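Lmo0325 protein (Listeria monocytogenes EGD-e, PDB 4RYK) probably binds DNA as an Rgg-type transcriptional regulator, pairing an N-terminal helix-turn-helix region with an all-helical C-terminal domain of the TPR clan. Local coordinates at residues Ser81-Phe86 / Lys117-Thr122; Asn93-Met98 / Thr122-Ile127; His181-Met186 / His205-Leu210; Ser189-Arg194 / Leu230-Glu235. One frame throughout, in Å; residues are numbered along the deposited sequence.

How the contacts relate
Read from the N terminus, the four contacts fall into two crossing pairs set in series. Contact 1 opens at 81-86 and closes at 117-122; contact 2 opens inside that loop at 93-98 and closes just beyond it at 122-127, with Thr122 common to both. Together they tie helices 82-91 and 95-108 to helix 113-132. Some 54 residues later contact 3 joins 181-186 to 205-210, and contact 4, opening at 189-194 before that loop shuts, closes at 230-235. This second pair ties helices 176-193, 197-216 and 220-235 together. Members of each pair touch; between the pairs no contact touches another, and contact 4 lies across the chain's centre from contacts 1 and 2.

Contact 1 (Ser81-Phe86 / Lys117-Thr122); sequences SFWIDF and KAILHT
Phe82, Trp83 and Phe86 reach from the first turns of helix 82-91 to Ile119 and Leu120 on helix 113-132, across an axis separation of 12.4 Å. The segments run parallel, at 4°, and long side chains bridge a gap that the backbones do not close.

Aromatic-to-aliphatic packing carries the whole contact. Phe86 lies across Ile119 at about a right angle, its CZ 3.6 Å from Ile119 CG2, while its other flank slides past Leu120, with CD1 3.7 Å from Leu120 CD2. Both methyls approach the ring obliquely. With CG anti to the backbone N (chi1 178°), the Phe86 ring extends straight over the gap. Phe82 and Leu120 approach from opposite directions, so that Leu120 CD1 lies at the ring edge, near its plane, 3.9 Å from Phe82 CE1. Branched aliphatic chains suit this place because one residue offers methyls to two rings: Ile119 gives CG2 to Phe86 and CD1 to the indole edge, at Trp83 CH2.

The aromatic residues also support one another. Phe82 CD2 sits 3.6 Å above the centre of the Trp83 indole, and Phe86 CB lies over one face of the Phe82 ring, nearer its rim.

Polar groups are kept to the margins: Ser81 OG bonds to Asp85 OD2, and Trp83 NE1 donates to Glu162. Helix 161-170 packs on Trp83, while Ile119 also meets Ile149 of helix 143-153 and Leu120 meets Ile105 of helix 95-108, so these three helices enclose the buried seam, consistent with the helical stacking of a TPR-clan domain.

Contact 2 (Asn93-Met98 / Thr122-Ile127); sequences NDVVGM and TRIQTI
Val95 and Met98 pack onto Arg123, Ile124 and Ile127 where two consecutive helices, 95-108 and 113-132, lie together as an alpha-helical hairpin, a basic element of domains in the TPR clan. The backbones come close, with the CA of Val95 5.8 Å from the CA of Ile124, so a short beta-branched residue is enough here: Val95 CG2 meets Ile124 CG2 at 3.6 Å, and Val95 CB rests on Ile127 CG2.

Met98, selenomethionine in this crystal, has the longer span. Its CB lies against Ile124 CG1, and beyond CG the chain stretches out to bring Met98 SE against Arg123 CG, at a close 3.3 Å. Arginine suits this margin, since its methylenes can pack against the selenium while the chain bends at the next two torsions to carry the guanidinium on from the contact. The terminal methyl of Met98 meets Ile127 CD1 tip to tip; at 3.3 Å from CE to CD1 this is tighter than normal packing, and the exact placing of the whole selenium end is doubtful. Ile127, with CG1 anti to its carbonyl carbon (chi1 -67°), uses both branches, turning CD1 to Met98 and CG2 to Val95 and to the carbonyl oxygen of Asn93.

Further out, Leu89 and Ser90 of the preceding helix also touch Met98. That helix ends in a Schellman motif whose C-prime residue is Asn93, at a positive phi of 53°, and the chain turns there straight into the next helix. Asp94 is the N-cap: its OD1, approached from above the carboxylate plane, accepts a nearly straight bond from Gly97 N at 2.9 Å.

Contact 3 (His181-Met186 / His205-Leu210); sequences HFYQIM and HLFANL
Tyr183 and Met186 face Leu206, Phe207 and Leu210 across two segments that run antiparallel at 152°, their axes 13.4 Å apart and the CA atoms of Met186 and Leu206 separated by 10.4 Å. Helices 176-193 and 197-216 follow directly on each other, forming an alpha-helical hairpin of the C-terminal domain, but the gap is wide here and large side chains must fill it.

Met186, selenomethionine in the crystal, does most of the bridging. CG anti to the backbone N (chi1 -176°) sends the chain across, and bends at the next two torsions fold its end back along the opposing helix. A flexible unbranched chain is well suited to this course, because it meets two unlike partners: CG and CE both touch Leu206 CD2, a tip-to-tip approach, while SE lies 4.8 Å from the centroid of the Phe207 ring, oblique to it. This is a Met-aromatic contact, and CE adds to it at 3.7 Å from Phe207 CE1.

Tyr183 occupies the other end of the seam. Its ring meets Leu210 CD1 obliquely, with CD1 of the tyrosine 4.0 Å away, and the Tyr183 side chain also touches Val226 and Lys229 of helix 220-235; a diethylene glycol molecule, probably from the crystallisation liquor, lies close by. Leu206 is backed by Val164 and Phe167 of helix 161-170. Tyr183 CE1 lies at the edge of the Phe207 ring, near its plane, whereas Phe207 CE1 stands oblique to the Tyr183 ring, the two CE1 atoms being 4.2 Å apart.

Contact 4 (Ser189-Arg194 / Leu230-Glu235); sequences SYEKYR and LKEASE
Tyr190 and the carboxylate of Glu232 lie nearly coplanar, their planes 8° apart, with Glu232 OE1 at the edge of the phenol ring. There Tyr190 OH donates to Glu232 OE1 at 2.7 Å, and the oxygen accepts with its anti lone pair. Ala233 CB touches the ring obliquely, 3.6 Å from Tyr190 CE1; a small residue fits where the phenol comes close to the helix backbone. The same ring meets Phe207 edge-to-face.

Arg194 lays its guanidinium flat over Glu232, the planes 22° apart and OE1 4.0 Å above the centre of the group. No N-H points at the oxygen, so this is stacked opposite charge rather than a salt bridge; NE donates instead to Thr236 OG1. The arginine would probably favour the ionised carboxylate, partly offset by Glu191, whose OE2 is 4.0 Å from Glu232 OE1. Glu232, with CG anti to the backbone N (chi1 -176°) and the chain extended beyond it, carries the carboxylate to this meeting point.

Nearby, Lys192 makes a cation-pi contact with Phe74 of the second subunit. The segments run roughly parallel, with helix 197-216 intervening in sequence, as expected for alternate helices in a TPR-like superhelix.

Contact 1 (Ser81-Phe86 / Lys117-Thr122)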
# COMPACT_ATOMS: atom_id res chain seq x y z
N SER A 81 -10.66 -12.11 -5.51
CA SER A 81 -9.42 -12.03 -6.24
C SER A 81 -9.66 -11.82 -7.74
O SER A 81 -8.73 -12.02 -8.56
CB SER A 81 -8.66 -13.33 -5.99
OG SER A 81 -9.51 -14.42 -6.34
N PHE A 82 -10.88 -11.42 -8.14
CA PHE A 82 -11.14 -11.25 -9.56
C PHE A 82 -10.06 -10.43 -10.23
O PHE A 82 -9.49 -10.87 -11.24
CB PHE A 82 -12.51 -10.62 -9.85
CG PHE A 82 -12.73 -10.37 -11.32
CD1 PHE A 82 -13.18 -11.38 -12.13
CD2 PHE A 82 -12.47 -9.11 -11.88
CE1 PHE A 82 -13.37 -11.16 -13.50
CE2 PHE A 82 -12.65 -8.89 -13.22
CZ PHE A 82 -13.11 -9.93 -14.05
N TRP A 83 -9.78 -9.23 -9.73
CA TRP A 83 -8.92 -8.31 -10.50
C TRP A 83 -7.45 -8.79 -10.52
O TRP A 83 -6.77 -8.69 -11.53
CB TRP A 83 -9.02 -6.87 -10.01
CG TRP A 83 -10.35 -6.25 -10.39
CD1 TRP A 83 -11.40 -5.99 -9.59
CD2 TRP A 83 -10.75 -5.89 -11.71
NE1 TRP A 83 -12.43 -5.44 -10.34
CE2 TRP A 83 -12.04 -5.39 -11.64
CE3 TRP A 83 -10.11 -5.94 -12.96
CZ2 TRP A 83 -12.74 -4.98 -12.77
CZ3 TRP A 83 -10.80 -5.51 -14.07
CH2 TRP A 83 -12.09 -5.03 -13.97
N ILE A 84 -7.00 -9.32 -9.39
CA ILE A 84 -5.67 -9.95 -9.32
C ILE A 84 -5.57 -11.07 -10.37
O ILE A 84 -4.62 -11.11 -11.17
CB ILE A 84 -5.44 -10.57 -7.94
CG1 ILE A 84 -5.28 -9.47 -6.88
CG2 ILE A 84 -4.23 -11.50 -7.97
CD1 ILE A 84 -5.66 -9.92 -5.48
N ASP A 85 -6.55 -11.96 -10.37
CA ASP A 85 -6.52 -13.11 -11.30
C ASP A 85 -6.58 -12.63 -12.71
O ASP A 85 -5.87 -13.13 -13.56
CB ASP A 85 -7.69 -14.04 -11.07
CG ASP A 85 -7.68 -14.66 -9.70
OD1 ASP A 85 -6.59 -14.71 -9.12
OD2 ASP A 85 -8.75 -15.08 -9.21
N PHE A 86 -7.45 -11.67 -12.97
CA PHE A 86 -7.66 -11.24 -14.35
C PHE A 86 -6.42 -10.59 -14.93
O PHE A 86 -6.06 -10.77 -16.10
CB PHE A 86 -8.84 -10.26 -14.42
CG PHE A 86 -9.09 -9.72 -15.79
CD1 PHE A 86 -9.53 -10.57 -16.82
CD2 PHE A 86 -8.83 -8.40 -16.09
CE1 PHE A 86 -9.75 -10.10 -18.10
CE2 PHE A 86 -9.06 -7.90 -17.37
CZ PHE A 86 -9.53 -8.76 -18.37
N LYS A 117 -18.12 -10.32 -16.24
CA LYS A 117 -18.21 -11.35 -17.30
C LYS A 117 -18.03 -10.77 -18.67
O LYS A 117 -17.35 -11.36 -19.51
CB LYS A 117 -19.52 -12.10 -17.24
CG LYS A 117 -19.59 -12.96 -16.00
CD LYS A 117 -20.77 -13.92 -16.03
CE LYS A 117 -22.08 -13.24 -15.73
NZ LYS A 117 -22.90 -14.15 -14.86
N ALA A 118 -18.59 -9.59 -18.90
CA ALA A 118 -18.44 -8.96 -20.22
C ALA A 118 -16.97 -8.64 -20.47
O ALA A 118 -16.44 -8.80 -21.56
CB ALA A 118 -19.31 -7.71 -20.33
N ILE A 119 -16.27 -8.22 -19.43
CA ILE A 119 -14.85 -7.89 -19.59
C ILE A 119 -14.05 -9.12 -20.01
O ILE A 119 -13.25 -9.11 -20.96
CB ILE A 119 -14.29 -7.22 -18.32
CG1 ILE A 119 -14.72 -5.74 -18.32
CG2 ILE A 119 -12.77 -7.28 -18.26
CD1 ILE A 119 -14.63 -5.12 -16.96
N LEU A 120 -14.30 -10.20 -19.31
CA LEU A 120 -13.65 -11.43 -19.61
C LEU A 120 -13.98 -11.92 -21.03
O LEU A 120 -13.10 -12.36 -21.75
CB LEU A 120 -14.11 -12.47 -18.60
CG LEU A 120 -13.31 -12.67 -17.32
CD1 LEU A 120 -14.09 -13.60 -16.41
CD2 LEU A 120 -11.96 -13.28 -17.60
N HIS A 121 -15.27 -11.90 -21.40
CA HIS A 121 -15.64 -12.32 -22.73
C HIS A 121 -14.91 -11.52 -23.76
O HIS A 121 -14.38 -12.09 -24.70
CB HIS A 121 -17.12 -12.12 -22.98
CG HIS A 121 -17.96 -13.27 -22.56
ND1 HIS A 121 -18.81 -13.22 -21.48
CD2 HIS A 121 -18.09 -14.51 -23.10
CE1 HIS A 121 -19.44 -14.37 -21.36
NE2 HIS A 121 -19.02 -15.17 -22.33
N THR A 122 -14.88 -10.19 -23.62
CA THR A 122 -14.24 -9.38 -24.64
C THR A 122 -12.77 -9.71 -24.72
O THR A 122 -12.20 -9.70 -25.82
CB THR A 122 -14.37 -7.86 -24.46
OG1 THR A 122 -13.72 -7.42 -23.26
CG2 THR A 122 -15.81 -7.45 -24.40

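Contact 2 (Asn93-Met98 / Thr122-Ile127)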
# COMPACT_ATOMS: atom_id res chain seq x y z
N ASN A 93 -1.62 -13.60 -21.28
CA ASN A 93 -2.51 -13.94 -22.42
C ASN A 93 -3.16 -15.30 -22.39
O ASN A 93 -3.39 -15.93 -23.43
CB ASN A 93 -1.73 -13.84 -23.72
CG ASN A 93 -1.95 -12.53 -24.40
OD1 ASN A 93 -2.38 -11.55 -23.78
ND2 ASN A 93 -1.67 -12.50 -25.68
N ASP A 94 -3.47 -15.75 -21.19
CA ASP A 94 -3.84 -17.12 -21.01
C ASP A 94 -5.35 -17.27 -21.17
O ASP A 94 -6.12 -17.08 -20.22
CB ASP A 94 -3.37 -17.56 -19.66
CG ASP A 94 -3.79 -18.91 -19.34
OD1 ASP A 94 -4.41 -19.58 -20.21
OD2 ASP A 94 -3.53 -19.27 -18.20
N VAL A 95 -5.76 -17.64 -22.38
CA VAL A 95 -7.16 -17.62 -22.78
C VAL A 95 -7.86 -18.82 -22.15
O VAL A 95 -9.01 -18.71 -21.73
CB VAL A 95 -7.28 -17.49 -24.34
CG1 VAL A 95 -7.20 -18.83 -25.06
CG2 VAL A 95 -8.54 -16.74 -24.72
N VAL A 96 -7.14 -19.94 -22.01
CA VAL A 96 -7.68 -21.09 -21.30
C VAL A 96 -7.98 -20.75 -19.84
O VAL A 96 -9.06 -21.01 -19.36
CB VAL A 96 -6.74 -22.31 -21.40
CG1 VAL A 96 -7.28 -23.50 -20.62
CG2 VAL A 96 -6.51 -22.67 -22.87
N GLY A 97 -7.06 -20.07 -19.16
CA GLY A 97 -7.30 -19.64 -17.77
C GLY A 97 -8.46 -18.63 -17.62
O GLY A 97 -9.25 -18.69 -16.67
N MSE A 98 -8.58 -17.70 -18.55
CA MSE A 98 -9.68 -16.75 -18.50
C MSE A 98 -10.98 -17.43 -18.65
O MSE A 98 -11.97 -17.06 -18.01
CB MSE A 98 -9.63 -15.78 -19.65
CG MSE A 98 -8.31 -15.07 -19.61
SE MSE A 98 -8.64 -13.35 -20.43
CE MSE A 98 -6.76 -12.86 -20.52
N THR A 122 -14.88 -10.19 -23.62
CA THR A 122 -14.24 -9.38 -24.64
C THR A 122 -12.77 -9.71 -24.72
O THR A 122 -12.20 -9.70 -25.82
CB THR A 122 -14.37 -7.86 -24.46
OG1 THR A 122 -13.72 -7.42 -23.26
CG2 THR A 122 -15.81 -7.45 -24.40
N ARG A 123 -12.16 -9.99 -23.58
CA ARG A 123 -10.73 -10.26 -23.54
C ARG A 123 -10.47 -11.61 -24.19
O ARG A 123 -9.50 -11.78 -24.92
CB ARG A 123 -10.23 -10.20 -22.08
CG ARG A 123 -8.74 -10.37 -21.86
CD ARG A 123 -7.88 -9.44 -22.70
NE ARG A 123 -7.90 -8.09 -22.22
CZ ARG A 123 -6.85 -7.45 -21.70
NH1 ARG A 123 -5.66 -8.05 -21.59
NH2 ARG A 123 -6.99 -6.20 -21.31
N ILE A 124 -11.35 -12.56 -23.98
CA ILE A 124 -11.18 -13.86 -24.68
C ILE A 124 -11.39 -13.75 -26.21
O ILE A 124 -10.61 -14.31 -26.97
CB ILE A 124 -12.10 -14.95 -24.08
CG1 ILE A 124 -11.67 -15.29 -22.64
CG2 ILE A 124 -12.11 -16.21 -24.97
CD1 ILE A 124 -12.82 -15.78 -21.78
N GLN A 125 -12.39 -13.00 -26.67
CA GLN A 125 -12.54 -12.78 -28.13
C GLN A 125 -11.32 -12.03 -28.71
O GLN A 125 -10.78 -12.43 -29.75
CB GLN A 125 -13.81 -12.00 -28.49
CG GLN A 125 -15.13 -12.56 -27.99
CD GLN A 125 -16.26 -11.52 -28.05
OE1 GLN A 125 -16.04 -10.31 -27.90
NE2 GLN A 125 -17.47 -12.00 -28.26
N THR A 126 -10.84 -10.99 -28.04
CA THR A 126 -9.66 -10.28 -28.53
C THR A 126 -8.41 -11.15 -28.65
O THR A 126 -7.74 -11.12 -29.68
CB THR A 126 -9.33 -9.07 -27.66
OG1 THR A 126 -10.50 -8.27 -27.60
CG2 THR A 126 -8.20 -8.25 -28.25
N ILE A 127 -8.10 -11.92 -27.60
CA ILE A 127 -6.91 -12.77 -27.61
C ILE A 127 -7.01 -13.86 -28.69
O ILE A 127 -6.08 -14.05 -29.45
CB ILE A 127 -6.68 -13.43 -26.24
CG1 ILE A 127 -6.32 -12.35 -25.21
CG2 ILE A 127 -5.59 -14.50 -26.33
CD1 ILE A 127 -6.31 -12.84 -23.78

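Contact 3 (His181-Met186 / His205-Leu210)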
# COMPACT_ATOMS: atom_id res chain seq x y z
N HIS A 181 -16.31 12.40 -20.71
CA HIS A 181 -17.30 12.47 -19.66
C HIS A 181 -16.98 11.47 -18.51
O HIS A 181 -17.04 11.82 -17.34
CB HIS A 181 -18.72 12.22 -20.23
CG HIS A 181 -19.78 12.05 -19.18
ND1 HIS A 181 -20.48 13.10 -18.64
CD2 HIS A 181 -20.24 10.93 -18.56
CE1 HIS A 181 -21.34 12.65 -17.74
NE2 HIS A 181 -21.23 11.33 -17.69
N PHE A 182 -16.65 10.25 -18.84
CA PHE A 182 -16.30 9.28 -17.80
C PHE A 182 -15.01 9.70 -17.05
O PHE A 182 -14.92 9.58 -15.84
CB PHE A 182 -16.12 7.86 -18.36
CG PHE A 182 -17.39 7.15 -18.72
CD1 PHE A 182 -18.59 7.41 -18.08
CD2 PHE A 182 -17.38 6.20 -19.69
CE1 PHE A 182 -19.76 6.75 -18.43
CE2 PHE A 182 -18.54 5.55 -20.07
CZ PHE A 182 -19.74 5.82 -19.44
N TYR A 183 -14.01 10.14 -17.80
CA TYR A 183 -12.81 10.69 -17.23
C TYR A 183 -13.08 11.80 -16.19
O TYR A 183 -12.51 11.78 -15.08
CB TYR A 183 -11.90 11.20 -18.37
CG TYR A 183 -10.65 11.91 -17.88
CD1 TYR A 183 -9.51 11.20 -17.60
CD2 TYR A 183 -10.59 13.29 -17.75
CE1 TYR A 183 -8.36 11.84 -17.15
CE2 TYR A 183 -9.44 13.93 -17.31
CZ TYR A 183 -8.33 13.19 -17.01
OH TYR A 183 -7.16 13.77 -16.55
N GLN A 184 -13.95 12.76 -16.52
CA GLN A 184 -14.34 13.80 -15.57
C GLN A 184 -15.00 13.18 -14.32
O GLN A 184 -14.65 13.52 -13.22
CB GLN A 184 -15.21 14.88 -16.23
CG GLN A 184 -14.37 15.76 -17.14
CD GLN A 184 -15.18 16.68 -18.07
OE1 GLN A 184 -16.43 16.71 -18.09
NE2 GLN A 184 -14.45 17.45 -18.88
N ILE A 185 -15.87 12.22 -14.46
CA ILE A 185 -16.38 11.55 -13.25
C ILE A 185 -15.30 10.83 -12.43
O ILE A 185 -15.28 10.94 -11.20
CB ILE A 185 -17.42 10.50 -13.62
CG1 ILE A 185 -18.53 11.10 -14.50
CG2 ILE A 185 -17.99 9.85 -12.38
CD1 ILE A 185 -19.63 11.80 -13.77
N MSE A 186 -14.42 10.08 -13.11
CA MSE A 186 -13.22 9.39 -12.54
C MSE A 186 -12.49 10.45 -11.71
O MSE A 186 -12.08 10.18 -10.58
CB MSE A 186 -12.30 8.68 -13.62
CG MSE A 186 -10.96 7.73 -13.49
SE MSE A 186 -9.51 9.08 -13.09
CE MSE A 186 -9.28 9.25 -15.02
N HIS A 205 -1.24 4.24 -12.44
CA HIS A 205 -1.24 3.31 -13.53
C HIS A 205 -2.23 3.72 -14.64
O HIS A 205 -1.91 3.66 -15.82
CB HIS A 205 -1.64 1.96 -12.96
CG HIS A 205 -1.76 0.91 -13.99
ND1 HIS A 205 -0.67 0.29 -14.55
CD2 HIS A 205 -2.85 0.38 -14.60
CE1 HIS A 205 -1.08 -0.60 -15.45
NE2 HIS A 205 -2.40 -0.56 -15.50
N LEU A 206 -3.43 4.09 -14.26
CA LEU A 206 -4.42 4.47 -15.26
C LEU A 206 -3.95 5.75 -15.97
O LEU A 206 -4.02 5.84 -17.19
CB LEU A 206 -5.74 4.75 -14.58
CG LEU A 206 -6.80 5.40 -15.49
CD1 LEU A 206 -7.03 4.52 -16.71
CD2 LEU A 206 -8.10 5.62 -14.76
N PHE A 207 -3.48 6.74 -15.22
CA PHE A 207 -3.07 8.00 -15.83
C PHE A 207 -1.88 7.80 -16.76
O PHE A 207 -1.76 8.48 -17.79
CB PHE A 207 -2.69 9.05 -14.80
CG PHE A 207 -3.84 9.63 -14.00
CD1 PHE A 207 -5.02 9.98 -14.59
CD2 PHE A 207 -3.69 9.84 -12.65
CE1 PHE A 207 -6.04 10.54 -13.86
CE2 PHE A 207 -4.70 10.39 -11.91
CZ PHE A 207 -5.90 10.73 -12.53
N ALA A 208 -0.96 6.91 -16.37
CA ALA A 208 0.17 6.54 -17.24
C ALA A 208 -0.32 5.96 -18.56
O ALA A 208 0.13 6.38 -19.62
CB ALA A 208 1.04 5.52 -16.57
N ASN A 209 -1.25 5.02 -18.47
CA ASN A 209 -1.84 4.40 -19.67
C ASN A 209 -2.51 5.37 -20.60
O ASN A 209 -2.35 5.28 -21.82
CB ASN A 209 -2.83 3.29 -19.33
CG ASN A 209 -2.13 2.02 -18.85
OD1 ASN A 209 -0.92 1.88 -18.94
ND2 ASN A 209 -2.91 1.10 -18.36
N LEU A 210 -3.28 6.28 -20.03
CA LEU A 210 -3.94 7.29 -20.86
C LEU A 210 -2.96 8.25 -21.51
O LEU A 210 -3.11 8.60 -22.69
CB LEU A 210 -4.87 8.13 -20.02
CG LEU A 210 -6.07 7.38 -19.45
CD1 LEU A 210 -6.90 8.36 -18.61
CD2 LEU A 210 -6.92 6.74 -20.55

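Contact 4 (Ser189-Arg194 / Leu230-Glu235)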
# COMPACT_ATOMS: atom_id res chain seq x y z
N SER A 189 -13.39 10.95 -8.14
CA SER A 189 -13.02 9.92 -7.20
C SER A 189 -11.50 9.94 -6.96
O SER A 189 -11.05 9.72 -5.84
CB SER A 189 -13.54 8.55 -7.64
OG SER A 189 -12.70 7.99 -8.63
N TYR A 190 -10.72 10.24 -7.98
CA TYR A 190 -9.30 10.46 -7.83
C TYR A 190 -9.00 11.45 -6.67
O TYR A 190 -8.11 11.21 -5.87
CB TYR A 190 -8.70 10.96 -9.16
CG TYR A 190 -7.37 11.65 -8.95
CD1 TYR A 190 -6.27 10.93 -8.54
CD2 TYR A 190 -7.22 13.04 -9.11
CE1 TYR A 190 -5.05 11.56 -8.29
CE2 TYR A 190 -6.00 13.67 -8.90
CZ TYR A 190 -4.92 12.93 -8.49
OH TYR A 190 -3.69 13.50 -8.20
N GLU A 191 -9.75 12.53 -6.58
CA GLU A 191 -9.51 13.55 -5.59
C GLU A 191 -9.66 13.03 -4.15
O GLU A 191 -9.00 13.49 -3.28
CB GLU A 191 -10.44 14.77 -5.85
CG GLU A 191 -10.03 15.62 -7.05
CD GLU A 191 -8.68 16.34 -6.84
OE1 GLU A 191 -8.32 16.57 -5.66
OE2 GLU A 191 -7.97 16.67 -7.83
N LYS A 192 -10.56 12.09 -3.92
CA LYS A 192 -10.68 11.39 -2.63
C LYS A 192 -9.55 10.38 -2.46
O LYS A 192 -8.82 10.36 -1.46
CB LYS A 192 -11.98 10.59 -2.58
CG LYS A 192 -13.24 11.34 -2.94
CD LYS A 192 -13.44 12.49 -1.97
CE LYS A 192 -14.60 13.39 -2.38
NZ LYS A 192 -15.92 12.77 -2.09
N TYR A 193 -9.38 9.57 -3.49
CA TYR A 193 -8.58 8.37 -3.38
C TYR A 193 -7.07 8.59 -3.51
O TYR A 193 -6.31 7.66 -3.33
CB TYR A 193 -9.02 7.31 -4.39
CG TYR A 193 -10.30 6.60 -4.09
CD1 TYR A 193 -10.37 5.66 -3.08
CD2 TYR A 193 -11.47 6.83 -4.84
CE1 TYR A 193 -11.54 4.97 -2.80
CE2 TYR A 193 -12.67 6.13 -4.57
CZ TYR A 193 -12.69 5.22 -3.55
OH TYR A 193 -13.82 4.50 -3.23
N ARG A 194 -6.64 9.80 -3.85
CA ARG A 194 -5.22 10.02 -4.08
C ARG A 194 -4.47 9.90 -2.76
O ARG A 194 -3.29 9.71 -2.78
CB ARG A 194 -4.93 11.37 -4.72
CG ARG A 194 -5.43 12.58 -3.95
CD ARG A 194 -5.37 13.83 -4.83
NE ARG A 194 -4.02 14.34 -4.79
CZ ARG A 194 -3.67 15.56 -4.44
NH1 ARG A 194 -4.59 16.48 -4.15
NH2 ARG A 194 -2.39 15.88 -4.43
N LEU A 230 -0.88 12.54 -13.45
CA LEU A 230 0.06 11.48 -13.10
C LEU A 230 1.15 12.07 -12.16
O LEU A 230 1.51 11.46 -11.17
CB LEU A 230 0.67 10.89 -14.35
CG LEU A 230 1.85 9.96 -14.08
CD1 LEU A 230 1.40 8.77 -13.28
CD2 LEU A 230 2.43 9.47 -15.38
N LYS A 231 1.67 13.24 -12.51
CA LYS A 231 2.65 13.94 -11.67
C LYS A 231 2.08 14.19 -10.28
O LYS A 231 2.69 13.80 -9.27
CB LYS A 231 3.05 15.28 -12.25
CG LYS A 231 3.92 15.21 -13.49
CD LYS A 231 5.37 14.96 -13.14
CE LYS A 231 6.32 15.08 -14.33
NZ LYS A 231 7.74 15.03 -13.84
N GLU A 232 0.90 14.80 -10.23
CA GLU A 232 0.28 15.09 -8.95
C GLU A 232 0.02 13.84 -8.13
O GLU A 232 0.33 13.76 -6.92
CB GLU A 232 -1.02 15.83 -9.18
CG GLU A 232 -1.70 16.27 -7.90
CD GLU A 232 -3.08 16.86 -8.19
OE1 GLU A 232 -4.06 16.12 -8.39
OE2 GLU A 232 -3.17 18.07 -8.24
N ALA A 233 -0.57 12.86 -8.76
CA ALA A 233 -0.91 11.61 -8.07
C ALA A 233 0.35 10.96 -7.50
O ALA A 233 0.37 10.54 -6.36
CB ALA A 233 -1.62 10.66 -9.01
N SER A 234 1.42 10.91 -8.30
CA SER A 234 2.67 10.25 -7.90
C SER A 234 3.45 11.02 -6.82
O SER A 234 4.32 10.46 -6.16
CB SER A 234 3.54 9.99 -9.13
OG SER A 234 3.98 11.19 -9.70
N GLU A 235 3.11 12.29 -6.62
CA GLU A 235 3.78 13.15 -5.68
C GLU A 235 2.92 13.48 -4.50
O GLU A 235 3.34 14.22 -3.64
CB GLU A 235 4.21 14.44 -6.36
CG GLU A 235 5.35 14.20 -7.32
CD GLU A 235 5.66 15.41 -8.17
OE1 GLU A 235 5.35 16.52 -7.73
OE2 GLU A 235 6.23 15.28 -9.27